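Local structure of acylneuraminate lyase (Mycoplasma synoviae, 4N4P) at residues A[44-49]-A[80-85]; A[104-109]-A[132-137]. The protein belongs to the dihydrodipicolinate synthetase family of TIM-barrel proteins, and its parallel beta barrel carries its helices on the outside. All blocks are in the same frame, centred on the assembly; numbering follows the deposited sequence.

Interaction 1: residues A[44-49]-A[80-85]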
ATOM      1  N   GLY A  44      26.740  -4.522  23.394  1.00  7.55           N
ATOM      2  CA  GLY A  44      26.120  -5.822  23.426  1.00  7.79           C
ATOM      3  C   GLY A  44      26.083  -6.405  22.035  1.00  8.02           C
ATOM      4  O   GLY A  44      26.427  -5.720  21.054  1.00  7.76           O
ATOM      5  N   ILE A  45      25.636  -7.662  21.937  1.00  7.68           N
ATOM      6  CA  ILE A  45      25.518  -8.328  20.634  1.00  7.55           C
ATOM      7  C   ILE A  45      24.165  -8.996  20.558  1.00  8.08           C
ATOM      8  O   ILE A  45      23.719  -9.630  21.532  1.00  9.15           O
ATOM      9  CB  ILE A  45      26.634  -9.404  20.420  1.00  6.80           C
ATOM     10  CG1 ILE A  45      28.006  -8.767  20.571  1.00  7.15           C
ATOM     11  CG2 ILE A  45      26.537 -10.025  19.012  1.00  7.42           C
ATOM     12  CD1 ILE A  45      29.155  -9.785  20.729  1.00  9.06           C
ATOM     13  N   TYR A  46      23.507  -8.867  19.403  1.00  8.07           N
ATOM     14  CA  TYR A  46      22.210  -9.456  19.149  1.00  7.88           C
ATOM     15  C   TYR A  46      22.432 -10.550  18.111  1.00  8.54           C
ATOM     16  O   TYR A  46      22.823 -10.254  16.982  1.00  7.62           O
ATOM     17  CB  TYR A  46      21.274  -8.385  18.572  1.00  7.04           C
ATOM     18  CG  TYR A  46      19.863  -8.841  18.264  1.00  8.61           C
ATOM     19  CD1 TYR A  46      18.928  -8.976  19.279  1.00  8.32           C
ATOM     20  CD2 TYR A  46      19.452  -9.095  16.943  1.00  6.83           C
ATOM     21  CE1 TYR A  46      17.621  -9.365  19.012  1.00 10.49           C
ATOM     22  CE2 TYR A  46      18.141  -9.491  16.664  1.00 11.22           C
ATOM     23  CZ  TYR A  46      17.233  -9.633  17.710  1.00 10.51           C
ATOM     24  OH  TYR A  46      15.931 -10.010  17.508  1.00 11.08           O
ATOM     25  N   ILE A  47      22.227 -11.807  18.509  1.00  9.05           N
ATOM     26  CA  ILE A  47      22.601 -12.921  17.647  1.00  9.82           C
ATOM     27  C   ILE A  47      21.420 -13.626  17.027  1.00  9.29           C
ATOM     28  O   ILE A  47      20.297 -13.553  17.532  1.00  9.96           O
ATOM     29  CB  ILE A  47      23.525 -13.937  18.353  1.00 10.05           C
ATOM     30  CG1 ILE A  47      22.727 -14.734  19.398  1.00 11.35           C
ATOM     31  CG2 ILE A  47      24.753 -13.201  18.916  1.00 10.64           C
ATOM     32  CD1 ILE A  47      23.393 -16.076  19.788  1.00 11.97           C
ATOM     33  N   THR A  48      21.710 -14.344  15.940  1.00  9.61           N
ATOM     34  CA  THR A  48      20.754 -15.162  15.191  1.00 10.30           C
ATOM     35  C   THR A  48      19.429 -14.478  14.848  1.00  9.95           C
ATOM     36  O   THR A  48      18.366 -15.090  14.902  1.00  9.37           O
ATOM     37  CB  THR A  48      20.537 -16.598  15.822  1.00 10.37           C
ATOM     38  OG1 THR A  48      20.107 -16.487  17.194  1.00  9.21           O
ATOM     39  CG2 THR A  48      21.853 -17.377  15.763  1.00 10.78           C
ATOM     40  N   GLY A  49      19.520 -13.210  14.461  1.00 10.29           N
ATOM     41  CA  GLY A  49      18.355 -12.492  13.971  1.00  9.94           C
ATOM     42  C   GLY A  49      18.424 -12.555  12.447  1.00 10.43           C
ATOM     43  O   GLY A  49      19.209 -13.333  11.897  1.00  9.22           O
ATOM     44  N   ILE A  80      21.985 -10.840  23.547  1.00  8.67           N
ATOM     45  CA  ILE A  80      20.590 -11.110  23.260  1.00  8.09           C
ATOM     46  C   ILE A  80      20.539 -12.094  22.112  1.00  8.61           C
ATOM     47  O   ILE A  80      21.239 -11.919  21.129  1.00  8.78           O
ATOM     48  CB  ILE A  80      19.813  -9.828  22.868  1.00  8.19           C
ATOM     49  CG1 ILE A  80      19.991  -8.731  23.936  1.00  7.67           C
ATOM     50  CG2 ILE A  80      18.340 -10.144  22.674  1.00  7.70           C
ATOM     51  CD1 ILE A  80      19.343  -7.408  23.562  1.00  8.35           C
ATOM     52  N   ALA A  81      19.733 -13.147  22.253  1.00  9.47           N
ATOM     53  CA  ALA A  81      19.566 -14.142  21.192  1.00 10.02           C
ATOM     54  C   ALA A  81      18.160 -14.112  20.626  1.00 10.20           C
ATOM     55  O   ALA A  81      17.194 -14.271  21.362  1.00 10.46           O
ATOM     56  CB  ALA A  81      19.845 -15.574  21.744  1.00 10.33           C
ATOM     57  N   GLN A  82      18.053 -13.944  19.310  1.00  9.76           N
ATOM     58  CA  GLN A  82      16.761 -14.081  18.620  1.00  9.13           C
ATOM     59  C   GLN A  82      16.571 -15.577  18.398  1.00  9.43           C
ATOM     60  O   GLN A  82      17.445 -16.216  17.824  1.00  9.71           O
ATOM     61  CB  GLN A  82      16.811 -13.350  17.271  1.00  9.87           C
ATOM     62  CG  GLN A  82      15.440 -13.097  16.638  1.00  8.85           C
ATOM     63  CD  GLN A  82      14.740 -14.365  16.213  1.00 12.02           C
ATOM     64  OE1 GLN A  82      13.573 -14.560  16.518  1.00 11.68           O
ATOM     65  NE2 GLN A  82      15.444 -15.227  15.482  1.00 11.93           N
ATOM     66  N   ILE A  83      15.466 -16.144  18.892  1.00  9.58           N
ATOM     67  CA  ILE A  83      15.343 -17.603  18.959  1.00 10.36           C
ATOM     68  C   ILE A  83      14.049 -18.090  18.324  1.00 11.50           C
ATOM     69  O   ILE A  83      13.735 -19.280  18.368  1.00 12.83           O
ATOM     70  CB  ILE A  83      15.424 -18.093  20.431  1.00 10.28           C
ATOM     71  CG1 ILE A  83      14.307 -17.453  21.258  1.00 12.46           C
ATOM     72  CG2 ILE A  83      16.828 -17.793  21.019  1.00  9.45           C
ATOM     73  CD1 ILE A  83      13.829 -18.360  22.384  1.00 17.34           C
ATOM     74  N   GLY A  84      13.308 -17.161  17.736  1.00 11.71           N
ATOM     75  CA  GLY A  84      12.020 -17.463  17.151  1.00 12.83           C
ATOM     76  C   GLY A  84      12.074 -18.110  15.778  1.00 12.79           C
ATOM     77  O   GLY A  84      13.034 -17.942  15.037  1.00 12.90           O
ATOM     78  N   SER A  85      11.006 -18.833  15.462  1.00 13.35           N
ATOM     79  CA  SER A  85      10.759 -19.438  14.145  1.00 14.38           C
ATOM     80  C   SER A  85       9.362 -20.047  14.202  1.00 14.59           C
ATOM     81  O   SER A  85       8.656 -19.931  15.213  1.00 15.67           O
ATOM     82  CB  SER A  85      11.809 -20.514  13.773  1.00 14.42           C
ATOM     83  OG  SER A  85      11.624 -21.730  14.508  1.00 15.30           O
TER
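Parallel strands 44-47 and 78-82 are neighbours in the TIM barrel, and Ile45, Tyr46 and Ile47 of the first meet Ile80, Ala81 and Gln82 of the second. Their backbone ladder is regular: Ile80 N bonds to Ile45 O, Ile47 N to Ile80 O at 2.8 Å, and Gln82 N to Ile47 O. On the Tyr46 face, Ile80 CG2 lies at the ring edge, 3.6 Å from Tyr46 CD1. On the other face Ile47 CG1 rests on Ala81 CB, and helix 59-73 covers Ile47 through Met66 and Val69. Just past strand 44-47, two bonds join Thr48 to Gln82. The hydroxyl OG1 of Thr48 donates to Gln82 O at 2.7 Å, in the carbonyl plane. In return, Gln82 NE2 donates to Thr48 O at 3.0 Å, with that oxygen in the Gln82 amide plane. The bend at chi2 (-67°) turns this amide back toward Thr48. Its OE1 accepts from Gly84 N and Ile109 N, so both ends of the buried amide are held. The hydroxyl of Tyr46 passes 3.2 Å from Gln82 CG and bonds to Tyr139 and Ser107. With helix 59-73 as the crossover, this is the beta-alpha-beta unit of a TIM barrel.

Interaction 2: residues A[104-109]-A[132-137]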
ATOM      1  N   ASP A 104      21.423 -12.453  28.339  1.00 10.72           N
ATOM      2  CA  ASP A 104      20.758 -11.399  29.108  1.00 10.63           C
ATOM      3  C   ASP A 104      19.288 -11.254  28.732  1.00 10.21           C
ATOM      4  O   ASP A 104      18.434 -10.848  29.550  1.00 10.50           O
ATOM      5  CB  ASP A 104      21.531 -10.101  28.915  1.00  9.60           C
ATOM      6  CG  ASP A 104      22.911 -10.188  29.479  1.00 11.84           C
ATOM      7  OD1 ASP A 104      23.040 -10.217  30.737  1.00 14.75           O
ATOM      8  OD2 ASP A 104      23.872 -10.245  28.697  1.00 11.34           O
ATOM      9  N   ALA A 105      18.984 -11.583  27.480  1.00  9.22           N
ATOM     10  CA  ALA A 105      17.607 -11.612  27.014  1.00  8.80           C
ATOM     11  C   ALA A 105      17.504 -12.498  25.772  1.00  8.76           C
ATOM     12  O   ALA A 105      18.509 -12.840  25.135  1.00  9.60           O
ATOM     13  CB  ALA A 105      17.082 -10.197  26.670  1.00  7.79           C
ATOM     14  N   ILE A 106      16.271 -12.799  25.416  1.00 10.31           N
ATOM     15  CA  ILE A 106      15.969 -13.439  24.148  1.00 10.34           C
ATOM     16  C   ILE A 106      14.970 -12.560  23.435  1.00 11.27           C
ATOM     17  O   ILE A 106      14.365 -11.661  24.043  1.00 10.67           O
ATOM     18  CB  ILE A 106      15.377 -14.878  24.314  1.00 10.72           C
ATOM     19  CG1 ILE A 106      14.166 -14.854  25.266  1.00 10.94           C
ATOM     20  CG2 ILE A 106      16.458 -15.865  24.776  1.00 11.33           C
ATOM     21  CD1 ILE A 106      13.437 -16.182  25.416  1.00 12.78           C
ATOM     22  N   SER A 107      14.813 -12.794  22.130  1.00 10.78           N
ATOM     23  CA  SER A 107      13.769 -12.130  21.385  1.00 10.30           C
ATOM     24  C   SER A 107      13.186 -13.189  20.470  1.00 10.83           C
ATOM     25  O   SER A 107      13.807 -14.233  20.252  1.00 10.14           O
ATOM     26  CB  SER A 107      14.328 -10.945  20.569  1.00 10.63           C
ATOM     27  OG  SER A 107      15.132 -11.447  19.511  1.00 11.88           O
ATOM     28  N   ALA A 108      12.006 -12.922  19.915  1.00 10.56           N
ATOM     29  CA  ALA A 108      11.417 -13.852  18.949  1.00 10.89           C
ATOM     30  C   ALA A 108      10.661 -13.052  17.919  1.00 11.60           C
ATOM     31  O   ALA A 108       9.775 -12.257  18.258  1.00 10.70           O
ATOM     32  CB  ALA A 108      10.487 -14.836  19.631  1.00 11.33           C
ATOM     33  N   ILE A 109      11.014 -13.248  16.656  1.00 11.87           N
ATOM     34  CA  ILE A 109      10.260 -12.634  15.579  1.00 12.95           C
ATOM     35  C   ILE A 109       8.769 -13.014  15.613  1.00 13.17           C
ATOM     36  O   ILE A 109       8.397 -14.087  16.086  1.00 13.40           O
ATOM     37  CB  ILE A 109      10.860 -12.997  14.213  1.00 13.27           C
ATOM     38  CG1 ILE A 109      10.936 -14.527  14.073  1.00 15.03           C
ATOM     39  CG2 ILE A 109      12.276 -12.428  14.102  1.00 13.98           C
ATOM     40  CD1 ILE A 109      10.680 -14.940  12.679  1.00 21.53           C
ATOM     41  N   ALA A 132      11.315 -20.901  29.912  1.00 19.98           N
ATOM     42  CA  ALA A 132      12.463 -20.491  30.718  1.00 19.60           C
ATOM     43  C   ALA A 132      12.227 -19.099  31.241  1.00 19.27           C
ATOM     44  O   ALA A 132      11.539 -18.292  30.610  1.00 19.53           O
ATOM     45  CB  ALA A 132      13.757 -20.509  29.895  1.00 18.96           C
ATOM     46  N   ASP A 133      12.802 -18.839  32.407  1.00 19.14           N
ATOM     47  CA  ASP A 133      12.739 -17.532  33.029  1.00 18.79           C
ATOM     48  C   ASP A 133      13.929 -16.703  32.581  1.00 17.84           C
ATOM     49  O   ASP A 133      15.020 -16.736  33.164  1.00 18.00           O
ATOM     50  CB  ASP A 133      12.653 -17.681  34.551  1.00 19.89           C
ATOM     51  CG  ASP A 133      11.293 -18.222  35.000  1.00 23.05           C
ATOM     52  OD1 ASP A 133      10.300 -18.173  34.218  1.00 24.40           O
ATOM     53  OD2 ASP A 133      11.216 -18.710  36.151  1.00 28.91           O
ATOM     54  N   ILE A 134      13.706 -15.983  31.490  1.00 16.17           N
ATOM     55  CA  ILE A 134      14.722 -15.157  30.869  1.00 13.74           C
ATOM     56  C   ILE A 134      13.943 -14.018  30.194  1.00 13.00           C
ATOM     57  O   ILE A 134      12.854 -14.229  29.677  1.00 12.51           O
ATOM     58  CB  ILE A 134      15.620 -15.975  29.878  1.00 14.22           C
ATOM     59  CG1 ILE A 134      16.722 -15.079  29.273  1.00 13.80           C
ATOM     60  CG2 ILE A 134      14.739 -16.667  28.804  1.00 12.03           C
ATOM     61  CD1 ILE A 134      17.817 -15.842  28.447  1.00 13.80           C
ATOM     62  N   PRO A 135      14.464 -12.784  30.256  1.00 12.64           N
ATOM     63  CA  PRO A 135      13.670 -11.684  29.700  1.00 11.50           C
ATOM     64  C   PRO A 135      13.473 -11.834  28.201  1.00 11.69           C
ATOM     65  O   PRO A 135      14.398 -12.252  27.514  1.00 12.11           O
ATOM     66  CB  PRO A 135      14.542 -10.468  29.998  1.00 12.15           C
ATOM     67  CG  PRO A 135      15.216 -10.827  31.279  1.00 11.66           C
ATOM     68  CD  PRO A 135      15.604 -12.280  31.041  1.00 12.69           C
ATOM     69  N   MET A 136      12.271 -11.510  27.730  1.00 11.34           N
ATOM     70  CA  MET A 136      11.923 -11.578  26.313  1.00 11.85           C
ATOM     71  C   MET A 136      11.662 -10.186  25.730  1.00 11.30           C
ATOM     72  O   MET A 136      10.970  -9.337  26.345  1.00 10.36           O
ATOM     73  CB  MET A 136      10.682 -12.482  26.132  1.00 11.82           C
ATOM     74  CG  MET A 136       9.909 -12.295  24.849  1.00 13.75           C
ATOM     75  SD  MET A 136      10.860 -12.936  23.431  1.00 17.26           S
ATOM     76  CE  MET A 136      10.616 -14.694  23.649  1.00 13.79           C
ATOM     77  N   LEU A 137      12.221  -9.951  24.536  1.00 10.91           N
ATOM     78  CA  LEU A 137      11.871  -8.797  23.721  1.00 11.86           C
ATOM     79  C   LEU A 137      11.025  -9.281  22.559  1.00 12.43           C
ATOM     80  O   LEU A 137      11.511 -10.065  21.741  1.00 13.13           O
ATOM     81  CB  LEU A 137      13.152  -8.119  23.174  1.00 11.44           C
ATOM     82  CG  LEU A 137      13.965  -7.469  24.295  1.00 13.89           C
ATOM     83  CD1 LEU A 137      15.431  -7.193  23.798  1.00 14.07           C
ATOM     84  CD2 LEU A 137      13.241  -6.223  24.794  1.00 12.76           C
TER
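Ile106 and Met136 lie side by side on one face of two neighbouring parallel strands, and their side chains cross at a slant, with Met136 CE against Ile106 CD1 at 3.6 Å. The Met136 chain starts with CG anti to the backbone N (chi1 160°), then bends at chi2 and chi3. These bends bring its end back over strand 105-108. Its sulfur SD comes to 3.6 Å from Ser107 CA, and its methyl CE also touches Ala108 CB. Ile134 approaches the same isoleucine obliquely and uses both branches: its CG2 packs against Ile106 CD1 at 3.7 Å, and its CD1 against Ile106 CG2. Helix 88-100 adds Ala95 and Ala98 to this apolar group, and Ile128 of helix 118-131 covers Met136. On the face opposite Ile106 and Met136, Ser107 CB meets Leu137 CB at 4.0 Å. Nearer the strand starts, the Pro135 ring lies against Asp104 O, with CD 3.5 Å away. The backbones are joined by Ile106 N to Pro135 O at 2.9 Å and by Leu137 N to Ile106 O at 2.8 Å. A third bond, Ala108 N to Leu137 O, is long and weak. Thus two firm backbone bonds set the register, and between these segments the side chains add apolar packing without a polar bond or charge pair.

From the N terminus, strand 44-47 leads through residues 48-58 to helix 59-73, and interaction 1 closes that loop when strand 78-82 returns beside it. The chain then passes through helix 88-100 to strand 105-108, where interaction 2 opens. Helix 118-131 follows, and strand 136-139 closes the second loop. The two contacts stand in series; they neither nest nor cross. Strands 78-82 and 105-108 are neighbours, so four successive strands are tied side by side in one sheet. The centres of the contacts are about 9 Å apart. They touch directly: the Tyr46 hydroxyl joins the two contacts, and Ile83 N probably bonds to Ser107 O.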